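Side-chain contacts in AvrRxo1-ORF1 (Xanthomonas oryzae pv. oryzicola, PDB 4Z8T), which is a type III effector that carries a polynucleotide kinase domain and probably phosphorylates a nucleotide-like substrate, and is bound by the chaperone-like partner AvrRxo1-ORF2: residues Arg37-His40 with Glu41-Leu44; Ala219-Ser222 with Asn223-Tyr226; Lys309-Ala312 with Ala313-Tyr317. All coordinates share one frame; numbering follows the deposited sequence.

Contact 1. Residues Arg37-His40 with Glu41-Leu44; sequences RKLH and EKLL
Arg37 and Glu41, one helical turn apart, run side by side and point the same way, but what meets is carbon against oxygen: CG of Arg37 lies 3.8 Å from OE2 of Glu41. The guanidinium and carboxylate planes are turned 37° from each other, and NE of Arg37 stays 5.3 Å from OE2 of Glu41, so the opposite charges can at most attract loosely. Glu41 swings CG back alongside its own backbone N (chi1 -66°), which lays the start of the chain over the preceding turn, CG of Glu41 being 3.2 Å from O of Arg37.

On another side of the helix the contacts are apolar. Leu39 slants across Leu43, its CD1 4.0 Å from CG of Leu43, and the same methyl meets CE of Lys42 at 3.9 Å. The Lys42 chain kinks at chi3 (77°), and its ammonium forms a salt bridge with Glu115. Four backbone bonds set the pitch, among them Leu43 N to Leu39 O at 2.9 Å.

NE2 of His40 is hydrogen-bonded to OE2 of Glu129, while its ring meets Trp32 edge-to-face. Within helix 34-60, Leu39 and Leu43 face helix 108-113 through Leu111, whereas His40 and Leu44 pack on Leu133 of helix 123-141; Arg37, Lys38 and Glu41 occupy the outer side.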
# COMPACT_ATOMS: atom_id res chain seq x y z
N ARG A 37 -42.50 -5.64 -26.55
CA ARG A 37 -43.30 -6.16 -25.45
C ARG A 37 -43.32 -7.68 -25.50
O ARG A 37 -43.16 -8.35 -24.47
CB ARG A 37 -44.72 -5.61 -25.59
CG ARG A 37 -45.54 -5.55 -24.32
CD ARG A 37 -46.60 -4.44 -24.40
NE ARG A 37 -47.31 -4.40 -25.67
CZ ARG A 37 -47.62 -3.28 -26.31
NH1 ARG A 37 -47.29 -2.10 -25.81
NH2 ARG A 37 -48.28 -3.34 -27.47
N LYS A 38 -43.48 -8.23 -26.70
CA LYS A 38 -43.50 -9.68 -26.88
C LYS A 38 -42.14 -10.31 -26.54
O LYS A 38 -42.09 -11.38 -25.93
CB LYS A 38 -43.90 -10.05 -28.31
CG LYS A 38 -45.36 -9.78 -28.65
CD LYS A 38 -45.64 -10.23 -30.09
CE LYS A 38 -46.92 -9.61 -30.66
NZ LYS A 38 -48.16 -10.18 -30.08
N LEU A 39 -41.06 -9.66 -26.95
CA LEU A 39 -39.71 -10.15 -26.65
C LEU A 39 -39.49 -10.17 -25.14
O LEU A 39 -38.94 -11.13 -24.59
CB LEU A 39 -38.66 -9.26 -27.32
CG LEU A 39 -37.19 -9.64 -27.06
CD1 LEU A 39 -36.93 -11.09 -27.45
CD2 LEU A 39 -36.25 -8.69 -27.80
N HIS A 40 -39.94 -9.11 -24.48
CA HIS A 40 -39.83 -9.03 -23.02
C HIS A 40 -40.53 -10.21 -22.37
O HIS A 40 -40.00 -10.84 -21.46
CB HIS A 40 -40.44 -7.74 -22.49
CG HIS A 40 -39.67 -6.51 -22.86
ND1 HIS A 40 -40.17 -5.24 -22.70
CD2 HIS A 40 -38.43 -6.37 -23.39
CE1 HIS A 40 -39.28 -4.36 -23.12
NE2 HIS A 40 -38.21 -5.02 -23.54
N GLU A 41 -41.75 -10.49 -22.82
CA GLU A 41 -42.55 -11.56 -22.24
C GLU A 41 -41.86 -12.90 -22.43
O GLU A 41 -41.84 -13.75 -21.53
CB GLU A 41 -43.96 -11.56 -22.83
CG GLU A 41 -44.76 -10.32 -22.47
CD GLU A 41 -45.95 -10.05 -23.39
OE1 GLU A 41 -46.20 -10.85 -24.32
OE2 GLU A 41 -46.63 -9.03 -23.19
N LYS A 42 -41.27 -13.09 -23.60
CA LYS A 42 -40.58 -14.33 -23.91
C LYS A 42 -39.36 -14.50 -23.01
O LYS A 42 -39.15 -15.57 -22.45
CB LYS A 42 -40.13 -14.36 -25.37
CG LYS A 42 -39.49 -15.68 -25.75
CD LYS A 42 -38.93 -15.68 -27.17
CE LYS A 42 -37.60 -14.94 -27.24
NZ LYS A 42 -36.87 -15.26 -28.51
N LEU A 43 -38.56 -13.45 -22.88
CA LEU A 43 -37.35 -13.55 -22.07
C LEU A 43 -37.67 -13.75 -20.59
O LEU A 43 -36.96 -14.50 -19.91
CB LEU A 43 -36.46 -12.33 -22.28
CG LEU A 43 -36.00 -12.15 -23.73
CD1 LEU A 43 -35.06 -10.96 -23.82
CD2 LEU A 43 -35.31 -13.38 -24.23
N LEU A 44 -38.73 -13.11 -20.11
CA LEU A 44 -39.11 -13.26 -18.70
C LEU A 44 -39.65 -14.66 -18.45
O LEU A 44 -39.40 -15.24 -17.39
CB LEU A 44 -40.13 -12.21 -18.28
CG LEU A 44 -39.57 -10.79 -18.13
CD1 LEU A 44 -40.66 -9.76 -17.94
CD2 LEU A 44 -38.58 -10.74 -16.97

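Contact 2. Residues Ala219-Ser222 with Asn223-Tyr226; sequences AVRS and NRMY. With SO4 (sulfate ion), chain F.
Helix 210-222 ends and helix 224-233 begins at Asn223, which leaves helical phi and psi and breaks the run, while Arg224 N still donates to Arg221 O at 3.3 Å from well above the carbonyl plane. Asn223 grips the last turn twice: its backbone N and its ND2 each lie 3.2 Å from Ala219 O, arriving from opposite faces of that carbonyl. Ala219 O lies out of the plane of the Asn223 amide, and the ND2 bond is bent, its N-H...O angle 140°. Two waters patch the junction, one between Arg221 O and Met225 N, the other between Ser222 O and Tyr226 N.

Val220, Arg221 and Arg224 extend their side chains in the same general direction. CG2 of Val220 rests 3.7 Å from NH2 of Arg224, and O of Val220 sits over the centre of one face of the Arg224 guanidinium, 4.1 Å above its plane. CG of Arg221 lies 3.8 Å from NH1 of Arg224, with the two guanidinium planes 56° apart. Asp186 bridges to both arginines and Asp184 to Arg224, probably offsetting their like charge.

Of the two segments, Arg221 alone meets this sulfate, probably from the crystallisation liquor, at its guanidinium edge: NH2 donates to O3 of the sulfate at 2.8 Å, and NH1 makes a longer bond to O2. Val220 touches the probable P-loop, which, with the match to the zeta-toxin family, is consistent with a place beside the nucleotide-binding loop of a P-loop kinase.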
# COMPACT_ATOMS: atom_id res chain seq x y z
N ALA A 219 -15.79 0.52 -4.21
CA ALA A 219 -17.06 0.36 -3.51
C ALA A 219 -17.15 -0.97 -2.77
O ALA A 219 -17.57 -1.03 -1.62
CB ALA A 219 -18.21 0.50 -4.46
N VAL A 220 -16.75 -2.06 -3.44
CA VAL A 220 -16.89 -3.37 -2.82
C VAL A 220 -15.98 -3.52 -1.60
O VAL A 220 -16.38 -4.09 -0.59
CB VAL A 220 -16.70 -4.52 -3.85
CG1 VAL A 220 -15.24 -4.77 -4.12
CG2 VAL A 220 -17.38 -5.80 -3.35
N ARG A 221 -14.78 -2.95 -1.67
CA ARG A 221 -13.88 -3.04 -0.55
C ARG A 221 -14.30 -2.11 0.59
O ARG A 221 -14.30 -2.51 1.75
CB ARG A 221 -12.44 -2.77 -0.99
CG ARG A 221 -11.88 -3.94 -1.78
CD ARG A 221 -10.43 -4.06 -1.53
NE ARG A 221 -9.84 -5.23 -2.18
CZ ARG A 221 -8.54 -5.38 -2.36
NH1 ARG A 221 -7.71 -4.43 -1.93
NH2 ARG A 221 -8.07 -6.46 -2.97
N SER A 222 -14.67 -0.88 0.26
CA SER A 222 -14.99 0.12 1.29
C SER A 222 -16.20 -0.25 2.14
O SER A 222 -16.29 0.13 3.31
CB SER A 222 -15.22 1.50 0.66
OG SER A 222 -14.01 1.99 0.08
N ASN A 223 -17.13 -1.00 1.55
CA ASN A 223 -18.36 -1.36 2.23
C ASN A 223 -18.41 -2.80 2.72
O ASN A 223 -19.42 -3.24 3.24
CB ASN A 223 -19.56 -1.07 1.34
CG ASN A 223 -19.76 0.40 1.13
OD1 ASN A 223 -20.05 1.13 2.08
ND2 ASN A 223 -19.59 0.86 -0.11
N ARG A 224 -17.30 -3.52 2.58
CA ARG A 224 -17.25 -4.92 2.95
C ARG A 224 -17.52 -5.18 4.44
O ARG A 224 -18.26 -6.10 4.79
CB ARG A 224 -15.88 -5.48 2.55
CG ARG A 224 -15.65 -6.94 2.89
CD ARG A 224 -14.59 -7.49 1.96
NE ARG A 224 -15.17 -7.89 0.67
CZ ARG A 224 -14.56 -7.78 -0.51
NH1 ARG A 224 -13.35 -7.24 -0.58
NH2 ARG A 224 -15.17 -8.22 -1.61
N MSE A 225 -16.91 -4.38 5.31
CA MSE A 225 -17.06 -4.65 6.74
C MSE A 225 -18.47 -4.34 7.23
O MSE A 225 -18.94 -4.95 8.20
CB MSE A 225 -15.98 -3.94 7.55
CG MSE A 225 -14.61 -4.51 7.25
SE MSE A 225 -13.21 -3.71 8.33
CE MSE A 225 -13.29 -4.92 9.81
N TYR A 226 -19.16 -3.43 6.55
CA TYR A 226 -20.57 -3.18 6.85
C TYR A 226 -21.40 -4.43 6.62
O TYR A 226 -22.29 -4.77 7.41
CB TYR A 226 -21.12 -2.02 6.01
CG TYR A 226 -22.60 -1.81 6.21
CD1 TYR A 226 -23.54 -2.49 5.44
CD2 TYR A 226 -23.07 -0.94 7.18
CE1 TYR A 226 -24.90 -2.31 5.63
CE2 TYR A 226 -24.43 -0.75 7.37
CZ TYR A 226 -25.34 -1.43 6.59
OH TYR A 226 -26.69 -1.23 6.79
S SO4 F . -4.52 -5.88 -3.48
O1 SO4 F . -3.17 -6.33 -3.80
O2 SO4 F . -4.53 -5.09 -2.25
O3 SO4 F . -5.39 -7.03 -3.31
O4 SO4 F . -5.03 -5.05 -4.58
O HOH W 1 -14.76 -2.63 4.58
O HOH W 2 -17.57 -1.09 5.63

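Contact 3. Residues Lys309-Ala312 with Ala313-Tyr317; sequences KTRA and ALEKY
Apolar contact is carried by Thr310 and Leu314, which lie side by side and point the same way, CG2 of Thr310 3.9 Å from CD1 of Leu314. The threonine methyl stands opposite its backbone N, and the hydroxyl, turned the other way (chi1 -63°), bonds back to O of Arg306. One side chain thus offers its carbon branch to the next turn and its oxygen to the previous one.

Carbon against carbonyl oxygen is the second kind. CG of Glu315 comes within 3.1 Å of Arg311 O, and CG of Lys316 equally close, 3.1 Å, to Ala312 O, the extended lysine chain continuing past that oxygen.

Charge plays little part between the turns: NE of Arg311 remains 6.4 Å from OE2 of Glu315, and the arginine instead makes a salt bridge to Glu298, as Lys309 does to Glu305.

Backbone bonds hold the turns together. Glu315 N reaches Arg311 O at 2.9 Å, but Lys316 N to Ala312 O has stretched to a weak 3.4 Å, and Tyr317 N turns to Leu314 O at 2.9 Å. This is the C-terminal part of an amphipathic helix: Thr310 and Leu314 pack on Val194 of helix 189-198, Leu314 also on Ile294 and Leu297 of helix 291-298, while Lys309, Arg311, Ala312 and Glu315 form its exposed side, with Lys316 exposed next to it.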
# COMPACT_ATOMS: atom_id res chain seq x y z
N LYS A 309 -4.18 -17.94 -21.77
CA LYS A 309 -5.29 -17.04 -22.06
C LYS A 309 -5.05 -15.64 -21.53
O LYS A 309 -5.43 -14.66 -22.17
CB LYS A 309 -6.59 -17.63 -21.48
CG LYS A 309 -7.02 -18.90 -22.19
CD LYS A 309 -8.24 -19.54 -21.53
CE LYS A 309 -8.77 -20.68 -22.39
NZ LYS A 309 -9.89 -21.42 -21.75
N THR A 310 -4.41 -15.54 -20.38
CA THR A 310 -4.08 -14.24 -19.80
C THR A 310 -3.13 -13.53 -20.74
O THR A 310 -3.32 -12.37 -21.09
CB THR A 310 -3.42 -14.40 -18.42
OG1 THR A 310 -4.36 -15.03 -17.53
CG2 THR A 310 -2.98 -13.06 -17.86
N ARG A 311 -2.11 -14.26 -21.18
CA ARG A 311 -1.09 -13.76 -22.07
C ARG A 311 -1.68 -13.24 -23.37
O ARG A 311 -1.41 -12.12 -23.79
CB ARG A 311 -0.13 -14.92 -22.37
CG ARG A 311 1.01 -14.61 -23.26
CD ARG A 311 2.13 -15.61 -23.01
NE ARG A 311 1.93 -16.92 -23.62
CZ ARG A 311 1.77 -18.07 -22.96
NH1 ARG A 311 1.74 -18.11 -21.63
NH2 ARG A 311 1.63 -19.20 -23.64
N ALA A 312 -2.52 -14.06 -24.00
CA ALA A 312 -3.12 -13.68 -25.27
C ALA A 312 -4.02 -12.45 -25.16
O ALA A 312 -4.04 -11.60 -26.06
CB ALA A 312 -3.88 -14.84 -25.85
N ALA A 313 -4.78 -12.35 -24.07
CA ALA A 313 -5.66 -11.21 -23.88
C ALA A 313 -4.87 -9.91 -23.74
O ALA A 313 -5.26 -8.87 -24.26
CB ALA A 313 -6.55 -11.43 -22.68
N LEU A 314 -3.76 -9.96 -23.00
CA LEU A 314 -2.93 -8.79 -22.75
C LEU A 314 -2.17 -8.37 -24.00
O LEU A 314 -2.06 -7.19 -24.29
CB LEU A 314 -1.95 -9.05 -21.61
CG LEU A 314 -2.57 -9.17 -20.21
CD1 LEU A 314 -1.55 -9.66 -19.19
CD2 LEU A 314 -3.12 -7.83 -19.79
N GLU A 315 -1.64 -9.35 -24.74
CA GLU A 315 -0.83 -9.03 -25.91
C GLU A 315 -1.63 -8.27 -26.97
O GLU A 315 -1.08 -7.42 -27.68
CB GLU A 315 -0.21 -10.30 -26.52
CG GLU A 315 0.83 -11.00 -25.63
CD GLU A 315 2.19 -10.32 -25.63
OE1 GLU A 315 2.35 -9.29 -26.33
OE2 GLU A 315 3.10 -10.81 -24.93
N LYS A 316 -2.93 -8.55 -27.04
CA LYS A 316 -3.82 -7.87 -27.97
C LYS A 316 -3.84 -6.36 -27.73
O LYS A 316 -4.09 -5.58 -28.65
CB LYS A 316 -5.23 -8.46 -27.90
CG LYS A 316 -5.27 -9.93 -28.33
CD LYS A 316 -6.65 -10.57 -28.29
CE LYS A 316 -6.56 -12.05 -28.71
NZ LYS A 316 -7.84 -12.81 -28.54
N TYR A 317 -3.54 -5.96 -26.49
CA TYR A 317 -3.54 -4.56 -26.11
C TYR A 317 -2.17 -4.08 -25.65
O TYR A 317 -2.06 -3.10 -24.91
CB TYR A 317 -4.63 -4.31 -25.05
CG TYR A 317 -6.00 -4.65 -25.58
CD1 TYR A 317 -6.68 -3.75 -26.39
CD2 TYR A 317 -6.59 -5.88 -25.31
CE1 TYR A 317 -7.92 -4.05 -26.90
CE2 TYR A 317 -7.84 -6.19 -25.82
CZ TYR A 317 -8.50 -5.27 -26.61
OH TYR A 317 -9.73 -5.57 -27.14

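Contacts 1 and 3 each lie within a single helix, 34-60 and 304-315, and share a two-sided character: leucines turned to neighbouring helices, charged chains to the surface. The opposite charges facing each other along each helix stay apart, while Lys42 and Arg311 pair with glutamates outside their own helix. Contact 2, nearer the centre of the chain and mostly buried, instead joins two helices through a break, and its arginines are held by aspartates and, for Arg221, a sulfate. The three do not touch: centres of contacts 1 and 2 are about 36 Å apart and lie on opposite sides of the chain's centre, while contacts 2 and 3 approach to about 17 Å between nearest atoms.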